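Long-range contact in UPF0062 protein MJ1593 (Methanocaldococcus jannaschii, PDB 2YX5), which is a small alpha/beta protein of the PurS family, of unknown function, whose assembly holds four chains: residues Lys3-Ile8 against Tyr40-Ile45. Sequence-based numbering, arbitrary orientation.
Sequences KATVII and YKMIDI
Lys3 reaches Asp44 with a salt bridge at one end of an antiparallel strand pair, a worked example of how hydrogen-bonded and non-hydrogen-bonded pairs take turns along two such strands. Strand 2-10 is the middle one of a three-stranded antiparallel sheet ordered 34-47, 2-10, 73-81. The extended lysine chain, with CG anti to the backbone N (chi1 170°), runs obliquely to the aspartate side chain and leaves NZ 3.2 Å from Asp44 OD2. Ala4 opens the regular hydrogen bonding: its N donates to Ile45 O and its O accepts from Ile45 N, both at 2.7 Å. Its methyl, beside Ile45, lies on the face packed by helix 52-67, through Val59. Thr5 faces Asp44 in a non-hydrogen-bonded pair; the two side chains run alongside each other, while the methyl CG2 meets Met42 CG at 4.2 Å. Val6 returns to the helix-covered face and exchanges two backbone hydrogen bonds with Ile43, N to O each way. Its CG2 comes within 3.9 Å of Ile45 CD1, and the Val6 side chain also packs on Cys63 of helix 52-67. Ile7, opposite Met42, sets its CG2 4.1 Å from Tyr40 CB and comes obliquely to the ring near CD1. On the edge of 40-45 away from 3-8, that strand pairs antiparallel with a strand of the second subunit, so the sheet continues across the interface. Ile8 completes the series with longer hydrogen bonds to Lys41, 3.0 Å from Ile8 N to Lys41 O. The return bond, Lys41 N to Ile8 O, measures 3.1 Å. The Ile8 chain is extended at its second torsion (chi2 -177°), which carries CD1 to 3.8 Å from Ile43 CD1.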
ATOM      1  N   LYS A   3      -5.360   9.292 -21.309  1.00 52.77           N
ATOM      2  CA  LYS A   3      -5.373   8.863 -19.931  1.00 48.24           C
ATOM      3  C   LYS A   3      -5.513   7.343 -19.917  1.00 50.95           C
ATOM      4  O   LYS A   3      -6.546   6.801 -20.304  1.00 52.73           O
ATOM      5  CB  LYS A   3      -6.544   9.507 -19.180  1.00 48.37           C
ATOM      6  CG  LYS A   3      -6.776   8.929 -17.778  1.00 53.12           C
ATOM      7  CD  LYS A   3      -7.938   9.589 -17.049  1.00 54.23           C
ATOM      8  CE  LYS A   3      -8.305   8.800 -15.813  1.00 50.55           C
ATOM      9  NZ  LYS A   3      -9.203   9.557 -14.915  1.00 65.94           N
ATOM     10  N   ALA A   4      -4.468   6.648 -19.494  1.00 40.38           N
ATOM     11  CA  ALA A   4      -4.545   5.206 -19.427  1.00 42.18           C
ATOM     12  C   ALA A   4      -4.856   4.848 -17.986  1.00 48.11           C
ATOM     13  O   ALA A   4      -4.262   5.384 -17.049  1.00 52.18           O
ATOM     14  CB  ALA A   4      -3.231   4.573 -19.855  1.00 35.22           C
ATOM     15  N   THR A   5      -5.808   3.955 -17.799  1.00 47.52           N
ATOM     16  CA  THR A   5      -6.149   3.545 -16.460  1.00 50.62           C
ATOM     17  C   THR A   5      -5.692   2.101 -16.248  1.00 49.79           C
ATOM     18  O   THR A   5      -6.112   1.200 -16.977  1.00 54.53           O
ATOM     19  CB  THR A   5      -7.663   3.684 -16.236  1.00 49.77           C
ATOM     20  OG1 THR A   5      -8.028   5.058 -16.408  1.00 55.96           O
ATOM     21  CG2 THR A   5      -8.051   3.232 -14.826  1.00 52.00           C
ATOM     22  N   VAL A   6      -4.808   1.885 -15.271  1.00 46.50           N
ATOM     23  CA  VAL A   6      -4.343   0.533 -14.990  1.00 37.34           C
ATOM     24  C   VAL A   6      -4.891   0.043 -13.643  1.00 41.92           C
ATOM     25  O   VAL A   6      -4.651   0.664 -12.612  1.00 40.02           O
ATOM     26  CB  VAL A   6      -2.804   0.460 -14.952  1.00 46.68           C
ATOM     27  CG1 VAL A   6      -2.334  -0.991 -14.825  1.00 35.55           C
ATOM     28  CG2 VAL A   6      -2.237   1.079 -16.193  1.00 31.47           C
ATOM     29  N   ILE A   7      -5.658  -1.044 -13.667  1.00 42.54           N
ATOM     30  CA  ILE A   7      -6.178  -1.632 -12.441  1.00 46.28           C
ATOM     31  C   ILE A   7      -5.328  -2.858 -12.200  1.00 48.16           C
ATOM     32  O   ILE A   7      -5.163  -3.677 -13.099  1.00 46.34           O
ATOM     33  CB  ILE A   7      -7.621  -2.127 -12.548  1.00 45.36           C
ATOM     34  CG1 ILE A   7      -8.596  -0.962 -12.598  1.00 49.01           C
ATOM     35  CG2 ILE A   7      -7.936  -2.989 -11.370  1.00 42.29           C
ATOM     36  CD1 ILE A   7      -8.597  -0.248 -13.915  1.00 66.38           C
ATOM     37  N   ILE A   8      -4.771  -2.966 -10.998  1.00 50.00           N
ATOM     38  CA  ILE A   8      -3.940  -4.100 -10.638  1.00 39.66           C
ATOM     39  C   ILE A   8      -4.509  -4.796  -9.407  1.00 41.26           C
ATOM     40  O   ILE A   8      -4.801  -4.158  -8.401  1.00 43.24           O
ATOM     41  CB  ILE A   8      -2.524  -3.674 -10.321  1.00 42.69           C
ATOM     42  CG1 ILE A   8      -1.913  -2.985 -11.538  1.00 46.87           C
ATOM     43  CG2 ILE A   8      -1.712  -4.892  -9.913  1.00 41.89           C
ATOM     44  CD1 ILE A   8      -0.452  -2.578 -11.354  1.00 54.16           C
ATOM     45  N   TYR A  40      -8.006  -2.956  -4.857  1.00 39.56           N
ATOM     46  CA  TYR A  40      -7.217  -2.846  -6.078  1.00 42.58           C
ATOM     47  C   TYR A  40      -6.391  -1.591  -6.040  1.00 37.09           C
ATOM     48  O   TYR A  40      -6.694  -0.641  -5.326  1.00 39.56           O
ATOM     49  CB  TYR A  40      -8.137  -2.703  -7.293  1.00 50.04           C
ATOM     50  CG  TYR A  40      -9.232  -3.711  -7.376  1.00 63.97           C
ATOM     51  CD1 TYR A  40      -8.989  -4.971  -7.916  1.00 79.91           C
ATOM     52  CD2 TYR A  40     -10.510  -3.427  -6.890  1.00 66.37           C
ATOM     53  CE1 TYR A  40      -9.989  -5.942  -7.976  1.00 90.46           C
ATOM     54  CE2 TYR A  40     -11.530  -4.391  -6.942  1.00 82.53           C
ATOM     55  CZ  TYR A  40     -11.261  -5.654  -7.489  1.00 89.16           C
ATOM     56  OH  TYR A  40     -12.229  -6.645  -7.553  1.00 91.23           O
ATOM     57  N   LYS A  41      -5.357  -1.575  -6.852  1.00 38.80           N
ATOM     58  CA  LYS A  41      -4.547  -0.391  -6.936  1.00 40.23           C
ATOM     59  C   LYS A  41      -4.946   0.215  -8.281  1.00 40.94           C
ATOM     60  O   LYS A  41      -5.020  -0.473  -9.299  1.00 37.82           O
ATOM     61  CB  LYS A  41      -3.050  -0.732  -6.911  1.00 45.44           C
ATOM     62  CG  LYS A  41      -2.132   0.471  -6.635  1.00 56.61           C
ATOM     63  CD  LYS A  41      -2.467   1.065  -5.260  1.00 77.60           C
ATOM     64  CE  LYS A  41      -1.695   2.336  -4.923  1.00 70.20           C
ATOM     65  NZ  LYS A  41      -2.389   3.038  -3.789  1.00 69.59           N
ATOM     66  N   MET A  42      -5.259   1.492  -8.276  1.00 42.98           N
ATOM     67  CA  MET A  42      -5.602   2.133  -9.512  1.00 47.32           C
ATOM     68  C   MET A  42      -4.451   3.055  -9.881  1.00 45.72           C
ATOM     69  O   MET A  42      -3.988   3.830  -9.064  1.00 41.38           O
ATOM     70  CB  MET A  42      -6.906   2.911  -9.376  1.00 43.31           C
ATOM     71  CG  MET A  42      -7.350   3.541 -10.699  1.00 69.51           C
ATOM     72  SD  MET A  42      -9.109   4.036 -10.802  1.00 74.61           S
ATOM     73  CE  MET A  42      -8.985   5.842 -10.448  1.00 59.42           C
ATOM     74  N   ILE A  43      -3.970   2.933 -11.112  1.00 44.95           N
ATOM     75  CA  ILE A  43      -2.877   3.764 -11.606  1.00 42.06           C
ATOM     76  C   ILE A  43      -3.285   4.513 -12.892  1.00 44.81           C
ATOM     77  O   ILE A  43      -3.487   3.889 -13.952  1.00 38.61           O
ATOM     78  CB  ILE A  43      -1.626   2.912 -11.915  1.00 36.98           C
ATOM     79  CG1 ILE A  43      -1.141   2.214 -10.643  1.00 44.31           C
ATOM     80  CG2 ILE A  43      -0.534   3.785 -12.491  1.00 37.56           C
ATOM     81  CD1 ILE A  43      -0.079   1.136 -10.876  1.00 41.32           C
ATOM     82  N   ASP A  44      -3.405   5.840 -12.779  1.00 38.20           N
ATOM     83  CA  ASP A  44      -3.750   6.688 -13.906  1.00 35.46           C
ATOM     84  C   ASP A  44      -2.520   7.235 -14.599  1.00 42.73           C
ATOM     85  O   ASP A  44      -1.771   8.030 -14.036  1.00 42.69           O
ATOM     86  CB  ASP A  44      -4.625   7.843 -13.466  1.00 38.63           C
ATOM     87  CG  ASP A  44      -6.075   7.435 -13.317  1.00 49.07           C
ATOM     88  OD1 ASP A  44      -6.366   6.227 -13.485  1.00 45.99           O
ATOM     89  OD2 ASP A  44      -6.918   8.315 -13.032  1.00 43.80           O
ATOM     90  N   ILE A  45      -2.292   6.812 -15.830  1.00 46.31           N
ATOM     91  CA  ILE A  45      -1.127   7.303 -16.529  1.00 40.92           C
ATOM     92  C   ILE A  45      -1.528   8.289 -17.614  1.00 45.57           C
ATOM     93  O   ILE A  45      -2.254   7.938 -18.543  1.00 43.06           O
ATOM     94  CB  ILE A  45      -0.361   6.150 -17.142  1.00 43.75           C
ATOM     95  CG1 ILE A  45       0.006   5.139 -16.035  1.00 39.33           C
ATOM     96  CG2 ILE A  45       0.866   6.697 -17.884  1.00 40.30           C
ATOM     97  CD1 ILE A  45       0.554   3.806 -16.534  1.00 38.14           C
TER